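Local structure of sulfurtransferase (Azotobacter vinelandii, 1E0C) at residues I11-L16 and H111-G116; G61-R66 and F98-D103; P80-V85 and I105-Y110. The protein probably catalyses the transfer of sulfur from thiosulfate to cyanide, as a rhodanese built from two rhodanese-like domains. One frame throughout, in Å; residues are numbered along the deposited sequence.

Contact 1 (I11-L16 and H111-G116); sequences IEPADL and HYLNGG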
ATOM      1  N   ILE A  11      -4.508  12.948   1.334  1.00 11.71           N
ATOM      2  CA  ILE A  11      -5.062  14.216   0.854  1.00  8.83           C
ATOM      3  C   ILE A  11      -6.360  13.987   0.113  1.00 10.70           C
ATOM      4  O   ILE A  11      -6.688  12.868  -0.273  1.00 11.56           O
ATOM      5  CB  ILE A  11      -4.044  14.948  -0.045  1.00 10.33           C
ATOM      6  CG1 ILE A  11      -3.876  14.202  -1.373  1.00  9.78           C
ATOM      7  CG2 ILE A  11      -2.709  15.045   0.683  1.00 11.42           C
ATOM      8  CD1 ILE A  11      -2.903  14.880  -2.328  1.00 14.63           C
ATOM      9  N   GLU A  12      -7.137  15.054  -0.101  1.00 10.45           N
ATOM     10  CA  GLU A  12      -8.413  14.898  -0.794  1.00 10.14           C
ATOM     11  C   GLU A  12      -8.261  15.277  -2.269  1.00  9.11           C
ATOM     12  O   GLU A  12      -7.320  15.972  -2.648  1.00 11.43           O
ATOM     13  CB  GLU A  12      -9.452  15.822  -0.127  1.00 15.29           C
ATOM     14  CG  GLU A  12      -9.691  15.483   1.348  1.00 12.60           C
ATOM     15  CD  GLU A  12     -10.377  14.142   1.523  1.00 17.71           C
ATOM     16  OE1 GLU A  12     -11.206  13.793   0.661  1.00 20.13           O
ATOM     17  OE2 GLU A  12     -10.103  13.418   2.507  1.00 24.38           O
ATOM     18  N   PRO A  13      -9.209  14.862  -3.082  1.00 10.14           N
ATOM     19  CA  PRO A  13      -9.234  15.210  -4.498  1.00 14.39           C
ATOM     20  C   PRO A  13      -9.064  16.696  -4.732  1.00 16.37           C
ATOM     21  O   PRO A  13      -8.326  17.107  -5.633  1.00 10.92           O
ATOM     22  CB  PRO A  13     -10.595  14.710  -4.957  1.00 14.78           C
ATOM     23  CG  PRO A  13     -10.855  13.526  -4.071  1.00 13.97           C
ATOM     24  CD  PRO A  13     -10.336  13.965  -2.717  1.00 13.34           C
ATOM     25  N   ALA A  14      -9.750  17.542  -3.951  1.00 15.10           N
ATOM     26  CA  ALA A  14      -9.595  18.983  -4.101  1.00 11.91           C
ATOM     27  C   ALA A  14      -8.150  19.424  -3.949  1.00 15.88           C
ATOM     28  O   ALA A  14      -7.706  20.333  -4.658  1.00 15.29           O
ATOM     29  CB  ALA A  14     -10.468  19.739  -3.098  1.00 16.44           C
ATOM     30  N   ASP A  15      -7.435  18.840  -2.983  1.00 10.22           N
ATOM     31  CA  ASP A  15      -6.047  19.222  -2.750  1.00  9.74           C
ATOM     32  C   ASP A  15      -5.180  18.872  -3.966  1.00 10.98           C
ATOM     33  O   ASP A  15      -4.280  19.621  -4.330  1.00 14.49           O
ATOM     34  CB  ASP A  15      -5.470  18.477  -1.540  1.00 13.35           C
ATOM     35  CG  ASP A  15      -6.250  18.728  -0.265  1.00 17.94           C
ATOM     36  OD1 ASP A  15      -6.633  19.893  -0.032  1.00 14.60           O
ATOM     37  OD2 ASP A  15      -6.453  17.758   0.491  1.00 14.35           O
ATOM     38  N   LEU A  16      -5.429  17.687  -4.522  1.00 14.92           N
ATOM     39  CA  LEU A  16      -4.677  17.248  -5.694  1.00 11.03           C
ATOM     40  C   LEU A  16      -5.024  18.088  -6.914  1.00 10.43           C
ATOM     41  O   LEU A  16      -4.115  18.537  -7.616  1.00 12.02           O
ATOM     42  CB  LEU A  16      -4.906  15.766  -5.980  1.00 12.60           C
ATOM     43  CG  LEU A  16      -4.240  15.230  -7.265  1.00  9.47           C
ATOM     44  CD1 LEU A  16      -2.739  15.438  -7.222  1.00 11.15           C
ATOM     45  CD2 LEU A  16      -4.604  13.764  -7.445  1.00 11.20           C
ATOM     46  N   HIS A 111       2.049  11.202  -0.859  1.00 11.90           N
ATOM     47  CA  HIS A 111       0.679  11.347  -0.395  1.00 11.29           C
ATOM     48  C   HIS A 111      -0.190  10.267  -1.024  1.00 12.86           C
ATOM     49  O   HIS A 111       0.088   9.794  -2.129  1.00 12.51           O
ATOM     50  CB  HIS A 111       0.104  12.723  -0.814  1.00 10.30           C
ATOM     51  CG  HIS A 111       0.909  13.852  -0.244  1.00  8.66           C
ATOM     52  ND1 HIS A 111       0.677  14.363   1.013  1.00 11.09           N
ATOM     53  CD2 HIS A 111       2.005  14.489  -0.726  1.00 11.54           C
ATOM     54  CE1 HIS A 111       1.589  15.286   1.285  1.00 12.48           C
ATOM     55  NE2 HIS A 111       2.414  15.368   0.255  1.00 18.97           N
ATOM     56  N   TYR A 112      -1.256   9.922  -0.319  1.00  8.91           N
ATOM     57  CA  TYR A 112      -2.282   9.043  -0.828  1.00  9.58           C
ATOM     58  C   TYR A 112      -3.531   9.877  -1.144  1.00 12.81           C
ATOM     59  O   TYR A 112      -3.920  10.708  -0.323  1.00 11.81           O
ATOM     60  CB  TYR A 112      -2.691   7.995   0.226  1.00 10.13           C
ATOM     61  CG  TYR A 112      -3.930   7.227  -0.179  1.00  9.99           C
ATOM     62  CD1 TYR A 112      -3.953   6.515  -1.367  1.00  6.91           C
ATOM     63  CD2 TYR A 112      -5.075   7.214   0.616  1.00  8.91           C
ATOM     64  CE1 TYR A 112      -5.055   5.795  -1.765  1.00  8.78           C
ATOM     65  CE2 TYR A 112      -6.188   6.493   0.227  1.00  7.43           C
ATOM     66  CZ  TYR A 112      -6.181   5.790  -0.961  1.00 11.13           C
ATOM     67  OH  TYR A 112      -7.284   5.085  -1.368  1.00 11.09           O
ATOM     68  N   LEU A 113      -4.074   9.680  -2.338  1.00 11.70           N
ATOM     69  CA  LEU A 113      -5.318  10.366  -2.695  1.00 12.36           C
ATOM     70  C   LEU A 113      -6.487   9.607  -2.063  1.00 10.90           C
ATOM     71  O   LEU A 113      -6.814   8.493  -2.466  1.00  7.33           O
ATOM     72  CB  LEU A 113      -5.506  10.384  -4.221  1.00 10.19           C
ATOM     73  CG  LEU A 113      -6.848  10.970  -4.688  1.00 15.15           C
ATOM     74  CD1 LEU A 113      -6.940  12.433  -4.254  1.00 11.91           C
ATOM     75  CD2 LEU A 113      -6.990  10.850  -6.198  1.00 15.17           C
ATOM     76  N   ASN A 114      -7.093  10.209  -1.043  1.00 12.15           N
ATOM     77  CA  ASN A 114      -8.176   9.538  -0.319  1.00  9.34           C
ATOM     78  C   ASN A 114      -9.302   9.094  -1.224  1.00 11.24           C
ATOM     79  O   ASN A 114      -9.917   9.911  -1.920  1.00 12.76           O
ATOM     80  CB  ASN A 114      -8.709  10.490   0.765  1.00  9.21           C
ATOM     81  CG  ASN A 114      -9.296   9.727   1.943  1.00 15.39           C
ATOM     82  OD1 ASN A 114      -9.212   8.505   2.000  1.00 11.53           O
ATOM     83  ND2 ASN A 114      -9.881  10.456   2.886  1.00 11.36           N
ATOM     84  N   GLY A 115      -9.580   7.793  -1.274  1.00  7.22           N
ATOM     85  CA  GLY A 115     -10.630   7.262  -2.128  1.00  9.71           C
ATOM     86  C   GLY A 115     -10.186   7.135  -3.587  1.00 10.13           C
ATOM     87  O   GLY A 115     -10.953   6.675  -4.437  1.00  9.54           O
ATOM     88  N   GLY A 116      -8.959   7.537  -3.878  1.00 11.95           N
ATOM     89  CA  GLY A 116      -8.382   7.394  -5.202  1.00  8.91           C
ATOM     90  C   GLY A 116      -9.304   7.859  -6.316  1.00 10.42           C
ATOM     91  O   GLY A 116      -9.983   8.884  -6.238  1.00 11.39           O
TER
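The backbone N of I11 donates to Y112 O at 2.8 Å, and I11 O in turn accepts from N114 N at 2.8 Å, so both polar atoms of one residue are gripped by a single partner strand. This is the parallel pairing of strand 10-11 with strand 110-113, the outermost pair at one side of the five-stranded sheet of a rhodanese-like domain; L113 is the bridge partner of I11. Directly after I11 the chain turns into helix 13-17, with E12 at the N-cap position. The E12 chain bends at chi2 (-68°) and lies alongside N114, placing OE2 3.0 Å from N114 ND2. That bond is almost straight and lies in the amide plane, though 25° out of the carboxylate plane on the syn side. R206 pairs with OE1, and I207 N bonds to N114 OD1, so neighbouring strand 206-207 fixes both groups. L113 crosses both P13 and L16 at about a right angle, CD1 against P13 CD (4.0 Å) and CD2 against L16 CD2. At the other end I11 CG2 approaches the H111 ring obliquely, 3.5 Å from ND1, an atom that bonds to P8 O.

Contact 2 (G61-R66 and F98-D103); sequences GLQPPR and FIWLLD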
ATOM      1  N   GLY A  61       4.365 -11.869  -3.285  1.00 19.21           N
ATOM      2  CA  GLY A  61       4.061 -10.521  -2.812  1.00 15.71           C
ATOM      3  C   GLY A  61       5.300  -9.769  -2.366  1.00 14.24           C
ATOM      4  O   GLY A  61       5.214  -8.621  -1.914  1.00 11.25           O
ATOM      5  N   LEU A  62       6.472 -10.404  -2.459  1.00 10.24           N
ATOM      6  CA  LEU A  62       7.710  -9.699  -2.158  1.00 10.70           C
ATOM      7  C   LEU A  62       7.877  -8.551  -3.162  1.00 12.84           C
ATOM      8  O   LEU A  62       7.207  -8.524  -4.200  1.00  9.68           O
ATOM      9  CB  LEU A  62       8.922 -10.638  -2.279  1.00 15.27           C
ATOM     10  CG  LEU A  62       8.979 -11.780  -1.258  1.00 23.29           C
ATOM     11  CD1 LEU A  62      10.326 -12.492  -1.317  1.00 20.89           C
ATOM     12  CD2 LEU A  62       8.720 -11.257   0.146  1.00 16.22           C
ATOM     13  N   GLN A  63       8.746  -7.611  -2.823  1.00 11.49           N
ATOM     14  CA  GLN A  63       9.020  -6.507  -3.760  1.00 10.33           C
ATOM     15  C   GLN A  63       9.647  -7.050  -5.043  1.00 12.06           C
ATOM     16  O   GLN A  63      10.295  -8.108  -5.035  1.00 11.04           O
ATOM     17  CB  GLN A  63      10.001  -5.525  -3.115  1.00 11.40           C
ATOM     18  CG  GLN A  63      11.395  -6.090  -2.886  1.00 12.50           C
ATOM     19  CD  GLN A  63      12.173  -5.291  -1.861  1.00 22.16           C
ATOM     20  OE1 GLN A  63      13.281  -4.816  -2.115  1.00 18.04           O
ATOM     21  NE2 GLN A  63      11.564  -5.132  -0.690  1.00 10.52           N
ATOM     22  N   PRO A  64       9.476  -6.331  -6.139  1.00 12.03           N
ATOM     23  CA  PRO A  64      10.115  -6.713  -7.397  1.00 12.70           C
ATOM     24  C   PRO A  64      11.629  -6.658  -7.237  1.00 11.28           C
ATOM     25  O   PRO A  64      12.175  -5.980  -6.364  1.00 11.19           O
ATOM     26  CB  PRO A  64       9.647  -5.660  -8.395  1.00 15.03           C
ATOM     27  CG  PRO A  64       8.500  -4.966  -7.760  1.00 13.59           C
ATOM     28  CD  PRO A  64       8.723  -5.065  -6.269  1.00 16.02           C
ATOM     29  N   PRO A  65      12.335  -7.322  -8.143  1.00 14.10           N
ATOM     30  CA  PRO A  65      13.789  -7.314  -8.154  1.00 17.43           C
ATOM     31  C   PRO A  65      14.310  -5.900  -8.390  1.00 14.79           C
ATOM     32  O   PRO A  65      13.593  -5.076  -8.960  1.00 14.15           O
ATOM     33  CB  PRO A  65      14.149  -8.208  -9.343  1.00 19.94           C
ATOM     34  CG  PRO A  65      12.932  -9.011  -9.621  1.00 16.10           C
ATOM     35  CD  PRO A  65      11.765  -8.131  -9.250  1.00 15.75           C
ATOM     36  N   ARG A  66      15.569  -5.658  -8.071  1.00 12.60           N
ATOM     37  CA  ARG A  66      16.187  -4.357  -8.278  1.00 13.51           C
ATOM     38  C   ARG A  66      15.989  -3.835  -9.695  1.00 16.49           C
ATOM     39  O   ARG A  66      15.574  -2.692  -9.885  1.00 14.75           O
ATOM     40  CB  ARG A  66      17.694  -4.458  -7.986  1.00 15.71           C
ATOM     41  CG  ARG A  66      18.464  -3.202  -8.350  1.00 14.93           C
ATOM     42  CD  ARG A  66      19.919  -3.282  -7.938  1.00 10.39           C
ATOM     43  NE  ARG A  66      20.102  -3.365  -6.491  1.00 13.92           N
ATOM     44  CZ  ARG A  66      20.067  -2.316  -5.677  1.00 21.95           C
ATOM     45  NH1 ARG A  66      19.812  -1.113  -6.171  1.00 15.17           N
ATOM     46  NH2 ARG A  66      20.281  -2.464  -4.374  1.00 17.45           N
ATOM     47  N   PHE A  98       2.109   0.513  -3.191  1.00  8.62           N
ATOM     48  CA  PHE A  98       3.107   1.340  -3.886  1.00 11.17           C
ATOM     49  C   PHE A  98       3.780   2.288  -2.915  1.00 11.25           C
ATOM     50  O   PHE A  98       4.987   2.535  -2.955  1.00  9.12           O
ATOM     51  CB  PHE A  98       2.432   2.085  -5.046  1.00 10.27           C
ATOM     52  CG  PHE A  98       3.438   2.855  -5.866  1.00  9.53           C
ATOM     53  CD1 PHE A  98       4.109   2.226  -6.909  1.00 11.01           C
ATOM     54  CD2 PHE A  98       3.715   4.179  -5.581  1.00 14.60           C
ATOM     55  CE1 PHE A  98       5.033   2.944  -7.654  1.00 11.55           C
ATOM     56  CE2 PHE A  98       4.651   4.881  -6.311  1.00 17.09           C
ATOM     57  CZ  PHE A  98       5.308   4.258  -7.358  1.00 16.19           C
ATOM     58  N   ILE A  99       3.034   2.765  -1.908  1.00  9.72           N
ATOM     59  CA  ILE A  99       3.643   3.615  -0.882  1.00  7.04           C
ATOM     60  C   ILE A  99       4.618   2.829  -0.031  1.00  6.55           C
ATOM     61  O   ILE A  99       5.688   3.332   0.337  1.00  9.83           O
ATOM     62  CB  ILE A  99       2.544   4.303  -0.040  1.00 11.77           C
ATOM     63  CG1 ILE A  99       2.005   5.474  -0.878  1.00 10.70           C
ATOM     64  CG2 ILE A  99       3.091   4.795   1.288  1.00 15.18           C
ATOM     65  CD1 ILE A  99       0.717   6.082  -0.392  1.00 10.45           C
ATOM     66  N   TRP A 100       4.305   1.557   0.229  1.00 10.40           N
ATOM     67  CA  TRP A 100       5.299   0.708   0.917  1.00 11.35           C
ATOM     68  C   TRP A 100       6.545   0.585   0.047  1.00 10.03           C
ATOM     69  O   TRP A 100       7.668   0.701   0.539  1.00  9.44           O
ATOM     70  CB  TRP A 100       4.671  -0.641   1.248  1.00  8.53           C
ATOM     71  CG  TRP A 100       5.654  -1.745   1.482  1.00 10.20           C
ATOM     72  CD1 TRP A 100       6.423  -1.966   2.584  1.00  9.72           C
ATOM     73  CD2 TRP A 100       5.978  -2.789   0.548  1.00  8.44           C
ATOM     74  NE1 TRP A 100       7.195  -3.090   2.407  1.00 11.68           N
ATOM     75  CE2 TRP A 100       6.934  -3.614   1.164  1.00 12.57           C
ATOM     76  CE3 TRP A 100       5.532  -3.104  -0.739  1.00  9.69           C
ATOM     77  CZ2 TRP A 100       7.483  -4.724   0.524  1.00 12.83           C
ATOM     78  CZ3 TRP A 100       6.056  -4.218  -1.367  1.00 10.66           C
ATOM     79  CH2 TRP A 100       7.023  -5.015  -0.735  1.00 15.63           C
ATOM     80  N   LEU A 101       6.379   0.504  -1.282  1.00  9.72           N
ATOM     81  CA  LEU A 101       7.561   0.477  -2.156  1.00 11.04           C
ATOM     82  C   LEU A 101       8.325   1.787  -2.098  1.00  9.89           C
ATOM     83  O   LEU A 101       9.554   1.827  -2.166  1.00 11.29           O
ATOM     84  CB  LEU A 101       7.185   0.129  -3.592  1.00  8.59           C
ATOM     85  CG  LEU A 101       6.870  -1.337  -3.894  1.00 14.87           C
ATOM     86  CD1 LEU A 101       6.473  -1.498  -5.358  1.00 12.08           C
ATOM     87  CD2 LEU A 101       8.075  -2.227  -3.577  1.00 12.44           C
ATOM     88  N   LEU A 102       7.613   2.915  -1.988  1.00  9.96           N
ATOM     89  CA  LEU A 102       8.295   4.197  -1.818  1.00 10.39           C
ATOM     90  C   LEU A 102       9.124   4.210  -0.543  1.00 10.25           C
ATOM     91  O   LEU A 102      10.245   4.721  -0.517  1.00 11.61           O
ATOM     92  CB  LEU A 102       7.281   5.337  -1.805  1.00  8.14           C
ATOM     93  CG  LEU A 102       6.591   5.647  -3.141  1.00 12.37           C
ATOM     94  CD1 LEU A 102       5.595   6.786  -2.928  1.00 10.78           C
ATOM     95  CD2 LEU A 102       7.631   6.058  -4.189  1.00  7.46           C
ATOM     96  N   ASP A 103       8.615   3.576   0.528  1.00 11.02           N
ATOM     97  CA  ASP A 103       9.449   3.466   1.731  1.00  7.09           C
ATOM     98  C   ASP A 103      10.651   2.555   1.467  1.00  8.70           C
ATOM     99  O   ASP A 103      11.756   2.843   1.917  1.00 11.72           O
ATOM    100  CB  ASP A 103       8.629   2.875   2.887  1.00 11.86           C
ATOM    101  CG  ASP A 103       7.648   3.905   3.435  1.00 14.90           C
ATOM    102  OD1 ASP A 103       7.923   5.109   3.274  1.00 12.00           O
ATOM    103  OD2 ASP A 103       6.640   3.470   4.022  1.00 12.96           O
TER
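W100 and L101, consecutive residues of helix 93-104, meet the loop 61-66 at Q63 and P64. The helix is the crossover connection between the parallel strands 83-87 and 110-113 of the rhodanese-like domain, a right-handed beta-alpha-beta unit, and the loop leads into the next helix, 66-76, with P65 at the N-cap position. No hydrogen bond spans the two segments; the contact is mostly carbon against carbon, at van der Waals distance.

Its tight part centres on Q63 CB, which has two neighbours: W100 CH2 at 3.8 Å and L101 CD2, also at 3.8 Å. The indole comes edge-on, with Q63 N lying near its plane, 3.8 Å from CH2. The CG of W100 is anti to its own backbone N (chi1 159°), a torsion that swings the six-membered ring out toward the loop, while NE1 is held by T148 OG1. H233 and Y240 meet the same indole edge-to-face, so part of its surroundings comes from the second rhodanese-like domain.

The looser side begins at the polar end of Q63, which is partly exposed. Its chain is extended beyond CG and carries the amide away from W100 and L101; of this side chain, CB does the touching. Toward G61 the fit also slackens: O of that glycine stands 4.2 Å from W100 CH2 and takes its hydrogen bond from R97 NH2 instead. On the buried flank, P64, itself packed on L69, reaches L101 tip to tip, CD lying 4.0 Å from L101 CD2.

Contact 3 (P80-V85 and I105-Y110); sequences PEAVYV and IGQQRY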
ATOM      1  N   PRO A  80      15.347  13.766  -6.856  1.00 21.92           N
ATOM      2  CA  PRO A  80      15.460  14.267  -5.501  1.00 21.10           C
ATOM      3  C   PRO A  80      14.298  15.088  -4.991  1.00 27.75           C
ATOM      4  O   PRO A  80      13.917  14.961  -3.817  1.00 26.01           O
ATOM      5  CB  PRO A  80      16.751  15.085  -5.514  1.00 26.64           C
ATOM      6  CG  PRO A  80      17.558  14.514  -6.626  1.00 20.57           C
ATOM      7  CD  PRO A  80      16.582  14.000  -7.650  1.00 19.27           C
ATOM      8  N   GLU A  81      13.724  15.951  -5.816  1.00 21.82           N
ATOM      9  CA  GLU A  81      12.653  16.846  -5.373  1.00 26.30           C
ATOM     10  C   GLU A  81      11.262  16.255  -5.529  1.00 18.67           C
ATOM     11  O   GLU A  81      10.261  16.912  -5.222  1.00 19.00           O
ATOM     12  CB  GLU A  81      12.737  18.127  -6.235  1.00 28.40           C
ATOM     13  CG  GLU A  81      12.431  17.875  -7.700  1.00 39.76           C
ATOM     14  CD  GLU A  81      13.642  17.605  -8.563  1.00 49.21           C
ATOM     15  OE1 GLU A  81      14.564  16.870  -8.150  1.00 37.35           O
ATOM     16  OE2 GLU A  81      13.673  18.121  -9.704  1.00 43.71           O
ATOM     17  N   ALA A  82      11.155  15.039  -6.054  1.00 18.54           N
ATOM     18  CA  ALA A  82       9.869  14.442  -6.361  1.00 13.43           C
ATOM     19  C   ALA A  82       8.951  14.369  -5.135  1.00 13.47           C
ATOM     20  O   ALA A  82       9.401  14.035  -4.042  1.00 15.56           O
ATOM     21  CB  ALA A  82      10.045  13.013  -6.881  1.00 19.00           C
ATOM     22  N   VAL A  83       7.671  14.551  -5.407  1.00 12.56           N
ATOM     23  CA  VAL A  83       6.614  14.299  -4.435  1.00 12.09           C
ATOM     24  C   VAL A  83       5.582  13.396  -5.117  1.00 11.28           C
ATOM     25  O   VAL A  83       5.021  13.763  -6.147  1.00 12.97           O
ATOM     26  CB  VAL A  83       5.904  15.558  -3.923  1.00 15.28           C
ATOM     27  CG1 VAL A  83       4.838  15.147  -2.898  1.00 11.86           C
ATOM     28  CG2 VAL A  83       6.881  16.527  -3.267  1.00 16.31           C
ATOM     29  N   TYR A  84       5.432  12.179  -4.596  1.00 11.82           N
ATOM     30  CA  TYR A  84       4.516  11.232  -5.201  1.00  9.15           C
ATOM     31  C   TYR A  84       3.108  11.425  -4.624  1.00 13.23           C
ATOM     32  O   TYR A  84       2.957  11.682  -3.432  1.00 13.09           O
ATOM     33  CB  TYR A  84       4.935   9.782  -4.928  1.00 10.85           C
ATOM     34  CG  TYR A  84       6.176   9.365  -5.692  1.00  7.34           C
ATOM     35  CD1 TYR A  84       7.425   9.757  -5.260  1.00 10.76           C
ATOM     36  CD2 TYR A  84       6.065   8.579  -6.839  1.00 11.20           C
ATOM     37  CE1 TYR A  84       8.577   9.377  -5.938  1.00 10.05           C
ATOM     38  CE2 TYR A  84       7.210   8.192  -7.519  1.00 11.44           C
ATOM     39  CZ  TYR A  84       8.441   8.616  -7.087  1.00 13.82           C
ATOM     40  OH  TYR A  84       9.579   8.228  -7.763  1.00 13.19           O
ATOM     41  N   VAL A  85       2.140  11.372  -5.513  1.00 10.75           N
ATOM     42  CA  VAL A  85       0.736  11.241  -5.118  1.00 11.90           C
ATOM     43  C   VAL A  85       0.231   9.952  -5.753  1.00 15.14           C
ATOM     44  O   VAL A  85       0.498   9.707  -6.934  1.00 11.03           O
ATOM     45  CB  VAL A  85      -0.142  12.421  -5.534  1.00 10.24           C
ATOM     46  CG1 VAL A  85      -1.601  12.137  -5.183  1.00 11.56           C
ATOM     47  CG2 VAL A  85       0.333  13.681  -4.816  1.00 11.44           C
ATOM     48  N   ILE A 105      12.286   2.231  -1.312  1.00 11.74           N
ATOM     49  CA  ILE A 105      13.333   2.955  -2.034  1.00 11.34           C
ATOM     50  C   ILE A 105      13.807   4.203  -1.328  1.00 13.71           C
ATOM     51  O   ILE A 105      14.667   4.933  -1.835  1.00 12.53           O
ATOM     52  CB  ILE A 105      12.936   3.256  -3.485  1.00 11.81           C
ATOM     53  CG1 ILE A 105      11.905   4.385  -3.567  1.00 11.56           C
ATOM     54  CG2 ILE A 105      12.404   1.992  -4.145  1.00  9.16           C
ATOM     55  CD1 ILE A 105      11.713   4.897  -4.990  1.00 11.93           C
ATOM     56  N   GLY A 106      13.305   4.469  -0.122  1.00 14.87           N
ATOM     57  CA  GLY A 106      13.794   5.581   0.674  1.00 11.85           C
ATOM     58  C   GLY A 106      13.156   6.910   0.302  1.00 14.11           C
ATOM     59  O   GLY A 106      13.666   7.958   0.714  1.00 14.17           O
ATOM     60  N   GLN A 107      12.094   6.883  -0.496  1.00  9.17           N
ATOM     61  CA  GLN A 107      11.416   8.149  -0.838  1.00 10.98           C
ATOM     62  C   GLN A 107      10.724   8.694   0.413  1.00 19.80           C
ATOM     63  O   GLN A 107       9.928   7.972   1.018  1.00 18.16           O
ATOM     64  CB  GLN A 107      10.374   7.896  -1.924  1.00 14.33           C
ATOM     65  CG  GLN A 107       9.454   9.070  -2.220  1.00 11.48           C
ATOM     66  CD  GLN A 107      10.175  10.257  -2.824  1.00 12.92           C
ATOM     67  OE1 GLN A 107      11.295  10.150  -3.330  1.00 13.45           O
ATOM     68  NE2 GLN A 107       9.539  11.425  -2.804  1.00 12.45           N
ATOM     69  N   GLN A 108      10.945   9.968   0.722  1.00 13.68           N
ATOM     70  CA  GLN A 108      10.334  10.532   1.925  1.00 21.12           C
ATOM     71  C   GLN A 108       9.017  11.235   1.662  1.00 23.23           C
ATOM     72  O   GLN A 108       8.121  11.217   2.512  1.00 19.29           O
ATOM     73  CB  GLN A 108      11.323  11.501   2.589  1.00 21.68           C
ATOM     74  CG  GLN A 108      12.714  10.913   2.760  1.00 29.45           C
ATOM     75  CD  GLN A 108      12.922  10.328   4.143  1.00 48.43           C
ATOM     76  OE1 GLN A 108      12.707   9.139   4.366  1.00 58.22           O
ATOM     77  NE2 GLN A 108      13.337  11.172   5.081  1.00 50.26           N
ATOM     78  N   ARG A 109       8.897  11.934   0.534  1.00 14.70           N
ATOM     79  CA  ARG A 109       7.704  12.744   0.294  1.00 13.11           C
ATOM     80  C   ARG A 109       6.688  12.072  -0.588  1.00 16.57           C
ATOM     81  O   ARG A 109       6.929  11.776  -1.756  1.00 12.94           O
ATOM     82  CB  ARG A 109       8.152  14.116  -0.269  1.00 13.89           C
ATOM     83  CG  ARG A 109       9.144  14.729   0.714  1.00 19.67           C
ATOM     84  CD  ARG A 109       9.688  16.077   0.309  1.00 44.42           C
ATOM     85  NE  ARG A 109      10.272  16.745   1.476  1.00 57.67           N
ATOM     86  CZ  ARG A 109      11.224  17.663   1.446  1.00 66.81           C
ATOM     87  NH1 ARG A 109      11.726  18.072   0.289  1.00 68.64           N
ATOM     88  NH2 ARG A 109      11.672  18.194   2.577  1.00 68.00           N
ATOM     89  N   TYR A 110       5.515  11.789  -0.011  1.00 10.57           N
ATOM     90  CA  TYR A 110       4.442  11.164  -0.761  1.00 10.27           C
ATOM     91  C   TYR A 110       3.097  11.339  -0.059  1.00 16.96           C
ATOM     92  O   TYR A 110       3.000  11.686   1.116  1.00 10.93           O
ATOM     93  CB  TYR A 110       4.693   9.684  -1.026  1.00 13.54           C
ATOM     94  CG  TYR A 110       5.000   8.872   0.213  1.00 11.97           C
ATOM     95  CD1 TYR A 110       4.012   8.605   1.151  1.00 16.76           C
ATOM     96  CD2 TYR A 110       6.275   8.370   0.430  1.00 12.87           C
ATOM     97  CE1 TYR A 110       4.300   7.865   2.284  1.00 16.50           C
ATOM     98  CE2 TYR A 110       6.571   7.628   1.563  1.00 14.31           C
ATOM     99  CZ  TYR A 110       5.571   7.373   2.478  1.00 19.33           C
ATOM    100  OH  TYR A 110       5.851   6.641   3.613  1.00 20.35           O
TER
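A82 O meets Q107 NE2 at 2.9 Å in the first link between the two segments, just before strand 83-87 pairs in parallel with strand 110-113 at the centre of the rhodanese-like sheet. The donor stands above the carbonyl plane of A82 (50° out of it), and the bond is bent. V83 follows; its CG2 packs on the CB of R109, 4.1 Å away, while the rest of that arginine leads away. Y84 is the bridge residue: its N donates to R109 O at 3.2 Å, and its CB rests 3.9 Å from Y110 CB. Its ring presents an edge to the Q107 amide, the two planes 69° apart, with CE1 3.6 Å from Q107 CD. A bend at chi2 (66°) in Q107 brings the amide back beside this ring edge. At the far ends of the tyrosines, Y84 OH is tied to H78 and Y110 OH to D103. R109 O receives two donors, Y84 N and Q107 NE2, the latter at 2.8 Å and nearly straight, so one glutamine amide group bonds to carbonyls of both segments and fastens the loop to the start of the strand pair.

Overall arrangement
All three contacts are largely buried and belong to one rhodanese-like domain, but they bind different layers of it. Contacts 1 and 3 both tie strand 110-113 into the sheet, to the edge strand 10-11 and to strand 83-87 respectively, and they join where H111 N probably bonds to Y84 O at 2.8 Å. Their chemistry is accordingly backbone pairing reinforced by side-chain amides. Contact 2 lies in the helical layer, where apolar carbons replace hydrogen bonds. Helix 93-104 links it to the sheet: I99 packs on Y110 and Y112. R109 in contact 3 is the one exposed residue among those that touch; E12 and Q63 are partly exposed.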